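Local coordinates for ABC transporter, substrate binding protein (Polyamine) (Agrobacterium tumefaciens, PDB 4EUO) that binds gamma-aminobutyric acid selectively in the periplasm and probably delivers it to an ABC transporter as its substrate-binding protein, at residues G41-K44 with A45-A49; A145-A149 with D150-A154; D170-K173 with S174-W178; L228-P231 with K232-N236. All blocks are in the same frame, centred on the assembly; numbering follows the deposited sequence.

Overall arrangement
Contacts 1 and 3 lie near the surface, contact 2 is partly buried and contact 4 is buried. Contacts 1 and 4 touch: Val47 and Leu43 of helix 40-48 pack on Pro231, and the two centres are 11 Å apart. Contacts 2 and 3 flank helix 162-170, with nearest atoms about 7 Å apart. Both lie across the chain's centre from contact 4. Contacts 3 and 4 reach the same mixed sheet, one entering a strand and the other leaving one. The chemistry follows the place. Contact 1 is a regular helix with a surface salt bridge. Contact 2 is a helix end, and contacts 3 and 4 are turns with apolar side chains packed beside them.

Contact 1 of 4, residues G41-K44 with A45-A49; sequences GKLK and AMVEA
Lys44 and Glu48 form the charged contact in helix 40-48, one turn apart. Lys44 NZ meets Glu48 OE2 at 3.1 Å in a salt bridge. The ammonium approaches on the syn side of the carboxylate, 33° out of its plane. The lysine chain runs extended as far as CE, and the last torsion (chi4 92°) turns NZ to the acid. Lys44 CE is also close, 3.3 Å from Glu48 OE2. The two side chains cross at an angle, with the end of the lysine at the carboxylate.

The apolar contact lies on another face. Leu43 and Val47 stand side by side and point the same way, with Leu43 CD2 3.9 Å from Val47 CG2.

Backbone bonds of the alpha-helical i to i+4 kind join the two segments. Ala45 N, Met46 N, Val47 N and Glu48 N donate to the carbonyls of Gly41, Lys42, Leu43 and Lys44. The last of these is 2.9 Å from Glu48 N to Lys44 O, so Lys44 and Glu48 are linked through both backbone and side chains. Met46 CG packs against a carbonyl of the turn before, 3.2 Å from Leu43 O, and the methionine side chain goes on to touch Thr53 and Trp54.

The helix is thus amphipathic. Leu43 is buried and turned to the protein, while Lys44 and Glu48 are exposed. Because their salt bridge lies at the surface, water probably screens it, and its contribution to helix stability is likely to be modest.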
ATOM      1  N   GLY A  41       8.032  -4.221 -13.055  1.00 12.62           N
ATOM      2  CA  GLY A  41       8.921  -4.618 -14.154  1.00 11.82           C
ATOM      3  C   GLY A  41       8.694  -6.080 -14.515  1.00 12.80           C
ATOM      4  O   GLY A  41       8.624  -6.423 -15.706  1.00 13.26           O
ATOM      5  N   LYS A  42       8.569  -6.957 -13.503  1.00 11.33           N
ATOM      6  CA  LYS A  42       8.293  -8.378 -13.760  1.00 11.04           C
ATOM      7  C   LYS A  42       6.895  -8.569 -14.363  1.00 12.80           C
ATOM      8  O   LYS A  42       6.715  -9.454 -15.213  1.00 12.47           O
ATOM      9  CB  LYS A  42       8.430  -9.231 -12.499  1.00 13.33           C
ATOM     10  CG  LYS A  42       9.880  -9.320 -12.029  1.00 19.58           C
ATOM     11  CD  LYS A  42      10.028 -10.290 -10.874  1.00 26.79           C
ATOM     12  CE  LYS A  42      11.416 -10.244 -10.282  1.00 38.41           C
ATOM     13  NZ  LYS A  42      11.777 -11.526  -9.616  1.00 52.22           N
ATOM     14  N   LEU A  43       5.907  -7.757 -13.946  1.00 11.40           N
ATOM     15  CA  LEU A  43       4.554  -7.854 -14.511  1.00 11.05           C
ATOM     16  C   LEU A  43       4.639  -7.523 -15.994  1.00 11.67           C
ATOM     17  O   LEU A  43       4.153  -8.288 -16.835  1.00 11.38           O
ATOM     18  CB  LEU A  43       3.603  -6.872 -13.756  1.00 11.13           C
ATOM     19  CG  LEU A  43       2.097  -7.115 -13.948  1.00 12.19           C
ATOM     20  CD1 LEU A  43       1.276  -6.496 -12.786  1.00 12.04           C
ATOM     21  CD2 LEU A  43       1.592  -6.596 -15.294  1.00 14.11           C
ATOM     22  N   LYS A  44       5.245  -6.386 -16.334  1.00 11.47           N
ATOM     23  CA  LYS A  44       5.370  -5.993 -17.726  1.00 12.02           C
ATOM     24  C   LYS A  44       6.161  -7.062 -18.512  1.00 14.09           C
ATOM     25  O   LYS A  44       5.760  -7.396 -19.634  1.00 14.59           O
ATOM     26  CB  LYS A  44       6.094  -4.656 -17.818  1.00 12.90           C
ATOM     27  CG  LYS A  44       6.339  -4.164 -19.267  1.00 13.19           C
ATOM     28  CD  LYS A  44       7.186  -2.874 -19.180  1.00 23.62           C
ATOM     29  CE  LYS A  44       7.965  -2.562 -20.441  1.00 41.17           C
ATOM     30  NZ  LYS A  44       7.193  -1.686 -21.359  1.00 54.02           N
ATOM     31  N   ALA A  45       7.249  -7.588 -17.945  1.00 11.68           N
ATOM     32  CA  ALA A  45       8.023  -8.593 -18.675  1.00 11.96           C
ATOM     33  C   ALA A  45       7.198  -9.837 -18.992  1.00 13.72           C
ATOM     34  O   ALA A  45       7.309 -10.373 -20.104  1.00 13.23           O
ATOM     35  CB  ALA A  45       9.271  -8.968 -17.898  1.00 13.81           C
ATOM     36  N   MET A  46       6.367 -10.319 -18.057  1.00 11.33           N
ATOM     37  CA  MET A  46       5.585 -11.526 -18.326  1.00 10.64           C
ATOM     38  C   MET A  46       4.488 -11.284 -19.321  1.00 13.22           C
ATOM     39  O   MET A  46       4.177 -12.161 -20.158  1.00 13.25           O
ATOM     40  CB  MET A  46       5.129 -12.229 -17.022  1.00 11.85           C
ATOM     41  CG  MET A  46       4.091 -11.434 -16.204  1.00 12.19           C
ATOM     42  SD  MET A  46       3.507 -12.321 -14.756  1.00 12.72           S
ATOM     43  CE  MET A  46       5.033 -12.457 -13.765  1.00 12.31           C
ATOM     44  N   VAL A  47       3.922 -10.084 -19.318  1.00 11.26           N
ATOM     45  CA  VAL A  47       2.908  -9.728 -20.305  1.00 11.04           C
ATOM     46  C   VAL A  47       3.566  -9.686 -21.692  1.00 14.58           C
ATOM     47  O   VAL A  47       3.034 -10.307 -22.640  1.00 14.11           O
ATOM     48  CB  VAL A  47       2.242  -8.377 -19.942  1.00 12.91           C
ATOM     49  CG1 VAL A  47       1.412  -7.843 -21.121  1.00 13.12           C
ATOM     50  CG2 VAL A  47       1.359  -8.530 -18.704  1.00 13.26           C
ATOM     51  N   GLU A  48       4.733  -9.044 -21.809  1.00 13.66           N
ATOM     52  CA  GLU A  48       5.425  -8.912 -23.089  1.00 13.55           C
ATOM     53  C   GLU A  48       5.923 -10.259 -23.613  1.00 15.70           C
ATOM     54  O   GLU A  48       6.004 -10.430 -24.840  1.00 16.40           O
ATOM     55  CB  GLU A  48       6.559  -7.903 -22.981  1.00 14.65           C
ATOM     56  CG  GLU A  48       6.026  -6.489 -22.803  1.00 19.19           C
ATOM     57  CD  GLU A  48       7.028  -5.350 -22.834  1.00 27.49           C
ATOM     58  OE1 GLU A  48       8.229  -5.591 -22.582  1.00 30.95           O
ATOM     59  OE2 GLU A  48       6.580  -4.192 -23.010  1.00 34.42           O
ATOM     60  N   ALA A  49       6.229 -11.201 -22.739  1.00 12.19           N
ATOM     61  CA  ALA A  49       6.711 -12.517 -23.180  1.00 12.53           C
ATOM     62  C   ALA A  49       5.545 -13.453 -23.480  1.00 13.11           C
ATOM     63  O   ALA A  49       5.776 -14.623 -23.811  1.00 13.14           O
ATOM     64  CB  ALA A  49       7.556 -13.143 -22.083  1.00 14.21           C
TER

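Contact 2 of 4, residues A145-A149 with D150-A154; sequences AALLA and DGVTA
A Schellman motif ends helix 142-149, and Leu147, Leu148, Gly151 and Val152 supply its two characteristic bonds. Val152 N donates to Leu147 O at 3.0 Å, and Gly151 N donates to Leu148 O at the same length. Gly151 is the C-prime residue. It has a positive phi of 96°, a conformation glycine adopts easily. Asp150 N still reaches Ala146 O at 3.0 Å, the last helical bond, and makes a weak bond to Leu147 O.

The reversal brings Val152 back beside the helix. Leu147 and Val152 lie side by side and point the same way, with Leu147 CB 3.9 Å from Val152 CG2. This methyl is anti to the valine carbonyl carbon, as CG1 takes the place anti to the backbone N (chi1 178°). Val152 CG2 also rests 3.4 Å from Leu147 O. This is the hydrophobic contact across the turn that commonly goes with a Schellman motif. On another side, Leu148 CD2 touches Val152 O at 3.4 Å. One water donates to both Leu148 O and Val152 O, and so bridges the helix end to the chain that leaves it.

Leu147 and Val152 both pack on Leu157 and on Arg164 of helix 162-170. Arg164 also holds Asp150 OD2 in a salt bridge. Leu148 points off to another side, against Trp119 of helix 119-122 and Gln220 and Ile222 of strand 215-229.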
ATOM      1  N   ALA A 145       4.687  13.646   2.323  1.00  9.57           N
ATOM      2  CA  ALA A 145       5.165  13.812   3.694  1.00  9.29           C
ATOM      3  C   ALA A 145       6.196  14.939   3.771  1.00 11.32           C
ATOM      4  O   ALA A 145       6.155  15.730   4.734  1.00 10.41           O
ATOM      5  CB  ALA A 145       5.750  12.506   4.199  1.00  9.87           C
ATOM      6  N   ALA A 146       7.118  15.031   2.797  1.00  9.49           N
ATOM      7  CA  ALA A 146       8.116  16.111   2.787  1.00  9.95           C
ATOM      8  C   ALA A 146       7.409  17.475   2.684  1.00 11.55           C
ATOM      9  O   ALA A 146       7.789  18.425   3.392  1.00 11.31           O
ATOM     10  CB  ALA A 146       9.046  15.916   1.598  1.00 10.43           C
ATOM     11  N   LEU A 147       6.380  17.582   1.850  1.00 10.09           N
ATOM     12  CA  LEU A 147       5.672  18.839   1.679  1.00 10.74           C
ATOM     13  C   LEU A 147       4.926  19.196   2.949  1.00 12.12           C
ATOM     14  O   LEU A 147       4.965  20.372   3.365  1.00 12.53           O
ATOM     15  CB  LEU A 147       4.742  18.746   0.462  1.00 10.78           C
ATOM     16  CG  LEU A 147       5.470  18.727  -0.882  1.00 11.29           C
ATOM     17  CD1 LEU A 147       4.585  18.178  -1.977  1.00 11.54           C
ATOM     18  CD2 LEU A 147       6.023  20.120  -1.248  1.00 11.62           C
ATOM     19  N   LEU A 148       4.279  18.218   3.591  1.00 10.83           N
ATOM     20  CA  LEU A 148       3.590  18.470   4.865  1.00 10.44           C
ATOM     21  C   LEU A 148       4.580  18.887   5.922  1.00 13.01           C
ATOM     22  O   LEU A 148       4.282  19.823   6.681  1.00 13.64           O
ATOM     23  CB  LEU A 148       2.835  17.236   5.338  1.00 10.03           C
ATOM     24  CG  LEU A 148       1.676  16.785   4.434  1.00 11.67           C
ATOM     25  CD1 LEU A 148       1.301  15.334   4.727  1.00 12.72           C
ATOM     26  CD2 LEU A 148       0.466  17.708   4.558  1.00 12.95           C
ATOM     27  N   ALA A 149       5.741  18.245   5.986  1.00 11.12           N
ATOM     28  CA  ALA A 149       6.784  18.592   6.956  1.00 11.61           C
ATOM     29  C   ALA A 149       7.278  20.006   6.699  1.00 14.69           C
ATOM     30  O   ALA A 149       7.718  20.674   7.655  1.00 15.00           O
ATOM     31  CB  ALA A 149       7.934  17.624   6.827  1.00 12.60           C
ATOM     32  N   ASP A 150       7.208  20.475   5.437  1.00 12.46           N
ATOM     33  CA  ASP A 150       7.640  21.811   5.026  1.00 12.85           C
ATOM     34  C   ASP A 150       6.517  22.852   5.149  1.00 15.59           C
ATOM     35  O   ASP A 150       6.680  23.971   4.654  1.00 17.67           O
ATOM     36  CB  ASP A 150       8.238  21.803   3.620  1.00 12.52           C
ATOM     37  CG  ASP A 150       9.123  22.989   3.329  1.00 17.67           C
ATOM     38  OD1 ASP A 150       9.928  23.367   4.230  1.00 19.45           O
ATOM     39  OD2 ASP A 150       9.091  23.469   2.188  1.00 16.37           O
ATOM     40  N   GLY A 151       5.402  22.489   5.757  1.00 13.66           N
ATOM     41  CA  GLY A 151       4.344  23.447   6.046  1.00 14.71           C
ATOM     42  C   GLY A 151       3.201  23.535   5.060  1.00 18.72           C
ATOM     43  O   GLY A 151       2.283  24.327   5.289  1.00 19.25           O
ATOM     44  N   VAL A 152       3.217  22.733   3.949  1.00 14.97           N
ATOM     45  CA  VAL A 152       2.083  22.702   3.003  1.00 14.04           C
ATOM     46  C   VAL A 152       0.878  22.099   3.717  1.00 17.39           C
ATOM     47  O   VAL A 152       1.013  21.066   4.377  1.00 17.05           O
ATOM     48  CB  VAL A 152       2.420  21.887   1.721  1.00 15.93           C
ATOM     49  CG1 VAL A 152       1.217  21.813   0.765  1.00 15.04           C
ATOM     50  CG2 VAL A 152       3.613  22.483   1.003  1.00 15.50           C
ATOM     51  N   THR A 153      -0.305  22.743   3.595  1.00 18.13           N
ATOM     52  CA  THR A 153      -1.486  22.196   4.248  1.00 18.38           C
ATOM     53  C   THR A 153      -2.042  21.058   3.425  1.00 21.39           C
ATOM     54  O   THR A 153      -1.838  21.010   2.200  1.00 20.77           O
ATOM     55  CB  THR A 153      -2.504  23.277   4.582  1.00 25.36           C
ATOM     56  OG1 THR A 153      -2.967  23.834   3.363  1.00 26.11           O
ATOM     57  CG2 THR A 153      -1.927  24.359   5.486  1.00 24.42           C
ATOM     58  N   ALA A 154      -2.730  20.147   4.081  1.00 20.34           N
ATOM     59  CA  ALA A 154      -3.266  18.950   3.458  1.00 21.86           C
ATOM     60  C   ALA A 154      -4.037  19.240   2.189  1.00 27.68           C
ATOM     61  O   ALA A 154      -3.746  18.646   1.154  1.00 30.93           O
ATOM     62  CB  ALA A 154      -4.130  18.196   4.442  1.00 23.61           C
TER
HETATM   63  O   HOH W   1       1.533  20.357   7.049  1.00 15.47           O

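Contact 3 of 4, residues D170-K173 with S174-W178; sequences DTIK and SDIIW
Ile176 packs back on Ile172 across the short turn that leads from helix 162-170 into strand 176-179. Ile176 CB lies 3.6 Å from Lys173 O. From there Ile176 CG1 runs over the turn carbonyls and comes 3.6 Å from Ile172 O. At the tip, Ile176 CD1 meets Lys173 CA at 4.0 Å and Ile172 CG1 at 4.1 Å. The two isoleucine side chains lie at a slant to each other. The Ile172 branch bearing CD1 stands between its backbone N and carbonyl carbon (chi1 65°), which directs it to Ile176. The other Ile176 branch, CG2, sits 3.5 Å above the plane of the Trp178 ring, over its centre. This is a CH-pi type of approach between residues two apart in the chain.

The backbone makes two successive i to i+3 bonds. Asp175 N donates to Ile172 O at 2.8 Å, and Ile176 N donates to Lys173 O at 3.2 Å. The turn is part of a helix-to-strand connection in a periplasmic binding protein fold, and strand 176-179 then runs parallel to strand 132-135. Phe134 of that strand touches Ile172, Ile176 and Trp178.

Water takes up further backbone groups. One molecule donates to both Lys173 O and Ile176 O. Another donates to Asp170 O and accepts from Ser174 N. The Lys173 side chain extends away from the turn to Trp311, where its NZ bonds to the carbonyl oxygen and the charge makes a cation-pi contact with the ring.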
ATOM      1  N   ASP A 170      16.312  16.831   0.731  1.00 12.18           N
ATOM      2  CA  ASP A 170      17.767  17.043   0.757  1.00 12.81           C
ATOM      3  C   ASP A 170      18.260  17.370   2.151  1.00 14.90           C
ATOM      4  O   ASP A 170      19.406  17.013   2.466  1.00 15.93           O
ATOM      5  CB  ASP A 170      18.132  18.193  -0.174  1.00 14.84           C
ATOM      6  CG  ASP A 170      18.224  17.811  -1.629  1.00 17.83           C
ATOM      7  OD1 ASP A 170      18.234  16.597  -1.923  1.00 17.40           O
ATOM      8  OD2 ASP A 170      18.293  18.730  -2.486  1.00 22.66           O
ATOM      9  N   THR A 171      17.434  18.036   3.000  1.00 14.56           N
ATOM     10  CA  THR A 171      17.882  18.392   4.347  1.00 14.17           C
ATOM     11  C   THR A 171      18.154  17.177   5.236  1.00 17.17           C
ATOM     12  O   THR A 171      18.839  17.308   6.267  1.00 18.30           O
ATOM     13  CB  THR A 171      16.893  19.347   5.037  1.00 16.50           C
ATOM     14  OG1 THR A 171      15.692  18.648   5.393  1.00 14.98           O
ATOM     15  CG2 THR A 171      16.580  20.602   4.225  1.00 18.16           C
ATOM     16  N   ILE A 172      17.607  15.984   4.874  1.00 13.64           N
ATOM     17  CA  ILE A 172      17.790  14.791   5.695  1.00 13.15           C
ATOM     18  C   ILE A 172      18.290  13.614   4.880  1.00 14.18           C
ATOM     19  O   ILE A 172      18.387  12.522   5.438  1.00 14.06           O
ATOM     20  CB  ILE A 172      16.466  14.397   6.415  1.00 14.47           C
ATOM     21  CG1 ILE A 172      15.367  13.968   5.410  1.00 14.03           C
ATOM     22  CG2 ILE A 172      15.976  15.534   7.320  1.00 15.43           C
ATOM     23  CD1 ILE A 172      14.253  13.112   6.048  1.00 14.11           C
ATOM     24  N   LYS A 173      18.611  13.824   3.593  1.00 13.33           N
ATOM     25  CA  LYS A 173      18.947  12.748   2.669  1.00 13.32           C
ATOM     26  C   LYS A 173      19.988  11.775   3.192  1.00 15.53           C
ATOM     27  O   LYS A 173      19.808  10.566   3.061  1.00 14.39           O
ATOM     28  CB  LYS A 173      19.348  13.308   1.303  1.00 15.14           C
ATOM     29  CG  LYS A 173      19.242  12.284   0.180  1.00 15.54           C
ATOM     30  CD  LYS A 173      19.661  12.909  -1.125  1.00 16.82           C
ATOM     31  CE  LYS A 173      19.429  11.982  -2.283  1.00 19.11           C
ATOM     32  NZ  LYS A 173      20.049  12.560  -3.514  1.00 24.96           N
ATOM     33  N   SER A 174      21.079  12.283   3.799  1.00 15.05           N
ATOM     34  CA  SER A 174      22.139  11.382   4.279  1.00 15.60           C
ATOM     35  C   SER A 174      21.715  10.552   5.474  1.00 15.93           C
ATOM     36  O   SER A 174      22.411   9.608   5.852  1.00 16.97           O
ATOM     37  CB  SER A 174      23.428  12.138   4.582  1.00 19.36           C
ATOM     38  OG  SER A 174      23.280  12.922   5.749  1.00 24.60           O
ATOM     39  N   ASP A 175      20.565  10.887   6.087  1.00 13.51           N
ATOM     40  CA  ASP A 175      20.062  10.139   7.231  1.00 13.15           C
ATOM     41  C   ASP A 175      18.913   9.187   6.882  1.00 12.19           C
ATOM     42  O   ASP A 175      18.332   8.566   7.771  1.00 13.74           O
ATOM     43  CB  ASP A 175      19.731  11.047   8.421  1.00 15.06           C
ATOM     44  CG  ASP A 175      21.003  11.415   9.208  1.00 25.90           C
ATOM     45  OD1 ASP A 175      21.895  10.527   9.374  1.00 25.64           O
ATOM     46  OD2 ASP A 175      21.110  12.566   9.649  1.00 29.81           O
ATOM     47  N   ILE A 176      18.665   9.024   5.579  1.00 11.73           N
ATOM     48  CA  ILE A 176      17.616   8.096   5.145  1.00 10.73           C
ATOM     49  C   ILE A 176      18.201   6.697   4.867  1.00 12.22           C
ATOM     50  O   ILE A 176      19.217   6.563   4.143  1.00 11.71           O
ATOM     51  CB  ILE A 176      16.895   8.629   3.875  1.00 11.90           C
ATOM     52  CG1 ILE A 176      16.174   9.958   4.182  1.00 12.56           C
ATOM     53  CG2 ILE A 176      15.908   7.540   3.331  1.00 11.91           C
ATOM     54  CD1 ILE A 176      15.538  10.622   2.987  1.00 12.68           C
ATOM     55  N   ILE A 177      17.525   5.668   5.354  1.00 11.22           N
ATOM     56  CA  ILE A 177      17.771   4.301   4.928  1.00  9.88           C
ATOM     57  C   ILE A 177      16.434   3.924   4.233  1.00 11.80           C
ATOM     58  O   ILE A 177      15.359   4.016   4.862  1.00 11.19           O
ATOM     59  CB  ILE A 177      18.080   3.325   6.072  1.00 11.81           C
ATOM     60  CG1 ILE A 177      19.385   3.719   6.781  1.00 12.28           C
ATOM     61  CG2 ILE A 177      18.183   1.873   5.505  1.00 12.28           C
ATOM     62  CD1 ILE A 177      19.735   2.850   7.942  1.00 12.68           C
ATOM     63  N   TRP A 178      16.485   3.532   2.977  1.00 10.54           N
ATOM     64  CA  TRP A 178      15.274   3.251   2.222  1.00  9.78           C
ATOM     65  C   TRP A 178      14.760   1.857   2.470  1.00 11.00           C
ATOM     66  O   TRP A 178      15.561   0.940   2.665  1.00 11.53           O
ATOM     67  CB  TRP A 178      15.568   3.413   0.724  1.00 10.46           C
ATOM     68  CG  TRP A 178      16.101   4.766   0.382  1.00 10.10           C
ATOM     69  CD1 TRP A 178      17.420   5.110   0.186  1.00 12.45           C
ATOM     70  CD2 TRP A 178      15.337   5.950   0.168  1.00  9.66           C
ATOM     71  NE1 TRP A 178      17.513   6.445  -0.129  1.00 12.22           N
ATOM     72  CE2 TRP A 178      16.245   6.991  -0.134  1.00 11.59           C
ATOM     73  CE3 TRP A 178      13.953   6.250   0.234  1.00 10.37           C
ATOM     74  CZ2 TRP A 178      15.818   8.299  -0.392  1.00 11.84           C
ATOM     75  CZ3 TRP A 178      13.540   7.541  -0.031  1.00 11.30           C
ATOM     76  CH2 TRP A 178      14.466   8.551  -0.332  1.00 12.26           C
TER
HETATM   77  O   HOH W   2      21.638  15.379   3.460  1.00 40.79           O
HETATM   78  O   HOH W   3      20.654   8.061   2.371  1.00 14.66           O

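Contact 4 of 4, residues L228-P231 with K232-N236; sequences LVVP and KGTKN
Pro231 to Thr234 form a type II beta turn, closed by Thr234 N donating to Pro231 O at 3.2 Å. Gly233 fills the third position with a phi of 106°, as glycine often does in type II turns.

Val230 and Thr234 meet at an angle over the turn, methyl to methyl. Val230 CG1 lies 3.4 Å from Thr234 CG2, tighter than a usual van der Waals contact. The threonine methyl stands between its own backbone N and carbonyl carbon, while OG1 is anti to the N (chi1 169°). This splits the side chain by chemistry. Thr234 CG2 faces Val230 and also rests 3.6 Å from Pro231 O. The hydroxyl turns to Asn236 N, which donates to Thr234 OG1 at 2.9 Å in an ST turn. Thr234 OG1 also makes a hydrogen bond with Asp55 OD1, so two partners hold it.

The chain leaves strand 215-229 here and heads for helix 237-247, with Asn236 at the N-cap position. Val230 packs on Ala240 and Ile244 of that helix. Pro231 touches Val57 of strand 56-60 and also faces helix 40-48. Glu74, in a neighbouring loop, accepts from Gly233 N through OE2.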
ATOM      1  N   LEU A 228      -6.700  -4.797  -6.981  1.00  9.39           N
ATOM      2  CA  LEU A 228      -6.499  -6.125  -7.596  1.00  9.81           C
ATOM      3  C   LEU A 228      -6.672  -5.961  -9.087  1.00 10.98           C
ATOM      4  O   LEU A 228      -7.613  -5.309  -9.555  1.00 10.33           O
ATOM      5  CB  LEU A 228      -7.491  -7.158  -7.078  1.00  9.76           C
ATOM      6  CG  LEU A 228      -7.419  -7.410  -5.589  1.00 11.03           C
ATOM      7  CD1 LEU A 228      -8.435  -8.458  -5.178  1.00 12.18           C
ATOM      8  CD2 LEU A 228      -5.996  -7.844  -5.125  1.00 10.49           C
ATOM      9  N   VAL A 229      -5.689  -6.511  -9.840  1.00  9.57           N
ATOM     10  CA  VAL A 229      -5.662  -6.475 -11.295  1.00  9.25           C
ATOM     11  C   VAL A 229      -5.319  -7.840 -11.844  1.00  9.77           C
ATOM     12  O   VAL A 229      -4.836  -8.715 -11.117  1.00 10.13           O
ATOM     13  CB  VAL A 229      -4.676  -5.411 -11.813  1.00 10.57           C
ATOM     14  CG1 VAL A 229      -5.063  -4.029 -11.310  1.00 10.50           C
ATOM     15  CG2 VAL A 229      -3.227  -5.727 -11.423  1.00 11.34           C
ATOM     16  N   VAL A 230      -5.585  -7.993 -13.151  1.00 10.39           N
ATOM     17  CA  VAL A 230      -5.336  -9.247 -13.856  1.00  9.80           C
ATOM     18  C   VAL A 230      -4.424  -8.962 -15.025  1.00 10.92           C
ATOM     19  O   VAL A 230      -4.822  -8.274 -15.952  1.00 11.56           O
ATOM     20  CB  VAL A 230      -6.678  -9.830 -14.340  1.00 11.50           C
ATOM     21  CG1 VAL A 230      -6.431 -11.118 -15.139  1.00 12.19           C
ATOM     22  CG2 VAL A 230      -7.612 -10.105 -13.176  1.00 12.58           C
ATOM     23  N   PRO A 231      -3.175  -9.450 -14.994  1.00 10.75           N
ATOM     24  CA  PRO A 231      -2.273  -9.151 -16.119  1.00  9.95           C
ATOM     25  C   PRO A 231      -2.790  -9.653 -17.469  1.00 12.11           C
ATOM     26  O   PRO A 231      -3.324 -10.767 -17.541  1.00 12.72           O
ATOM     27  CB  PRO A 231      -0.963  -9.827 -15.726  1.00 10.83           C
ATOM     28  CG  PRO A 231      -1.018  -9.869 -14.224  1.00 12.89           C
ATOM     29  CD  PRO A 231      -2.483 -10.165 -13.921  1.00 10.70           C
ATOM     30  N   LYS A 232      -2.595  -8.858 -18.510  1.00 11.42           N
ATOM     31  CA  LYS A 232      -3.033  -9.193 -19.864  1.00 11.50           C
ATOM     32  C   LYS A 232      -2.304 -10.444 -20.359  1.00 13.12           C
ATOM     33  O   LYS A 232      -1.071 -10.467 -20.448  1.00 13.14           O
ATOM     34  CB  LYS A 232      -2.725  -8.018 -20.784  1.00 13.70           C
ATOM     35  CG  LYS A 232      -3.323  -8.235 -22.201  1.00 19.42           C
ATOM     36  CD  LYS A 232      -3.626  -6.942 -22.925  1.00 33.83           C
ATOM     37  CE  LYS A 232      -4.536  -7.151 -24.116  1.00 51.23           C
ATOM     38  NZ  LYS A 232      -5.963  -7.280 -23.712  1.00 66.62           N
ATOM     39  N   GLY A 233      -3.092 -11.472 -20.679  1.00 13.18           N
ATOM     40  CA  GLY A 233      -2.534 -12.741 -21.139  1.00 13.69           C
ATOM     41  C   GLY A 233      -2.577 -13.863 -20.134  1.00 14.33           C
ATOM     42  O   GLY A 233      -2.043 -14.942 -20.403  1.00 13.96           O
ATOM     43  N   THR A 234      -3.173 -13.646 -18.944  1.00 12.82           N
ATOM     44  CA  THR A 234      -3.349 -14.721 -17.974  1.00 12.12           C
ATOM     45  C   THR A 234      -3.997 -15.921 -18.684  1.00 13.78           C
ATOM     46  O   THR A 234      -4.890 -15.717 -19.527  1.00 13.70           O
ATOM     47  CB  THR A 234      -4.268 -14.288 -16.807  1.00 12.57           C
ATOM     48  OG1 THR A 234      -4.623 -15.435 -16.009  1.00 13.29           O
ATOM     49  CG2 THR A 234      -5.541 -13.585 -17.299  1.00 12.75           C
ATOM     50  N   LYS A 235      -3.612 -17.131 -18.283  1.00 13.32           N
ATOM     51  CA  LYS A 235      -4.232 -18.322 -18.887  1.00 13.81           C
ATOM     52  C   LYS A 235      -5.426 -18.749 -18.047  1.00 19.95           C
ATOM     53  O   LYS A 235      -6.129 -19.704 -18.401  1.00 21.65           O
ATOM     54  CB  LYS A 235      -3.209 -19.465 -19.046  1.00 14.94           C
ATOM     55  CG  LYS A 235      -2.591 -20.009 -17.770  1.00 18.40           C
ATOM     56  CD  LYS A 235      -1.796 -21.319 -17.994  1.00 23.36           C
ATOM     57  CE  LYS A 235      -2.656 -22.578 -18.007  1.00 27.70           C
ATOM     58  NZ  LYS A 235      -3.556 -22.702 -16.814  1.00 25.98           N
ATOM     59  N   ASN A 236      -5.657 -18.041 -16.909  1.00 16.93           N
ATOM     60  CA  ASN A 236      -6.731 -18.353 -15.962  1.00 16.02           C
ATOM     61  C   ASN A 236      -7.672 -17.129 -15.801  1.00 17.07           C
ATOM     62  O   ASN A 236      -8.016 -16.777 -14.660  1.00 16.90           O
ATOM     63  CB  ASN A 236      -6.113 -18.781 -14.612  1.00 16.83           C
ATOM     64  CG  ASN A 236      -5.140 -19.946 -14.690  1.00 26.16           C
ATOM     65  OD1 ASN A 236      -3.979 -19.910 -14.203  1.00 22.69           O
ATOM     66  ND2 ASN A 236      -5.607 -21.032 -15.278  1.00 20.04           N
TER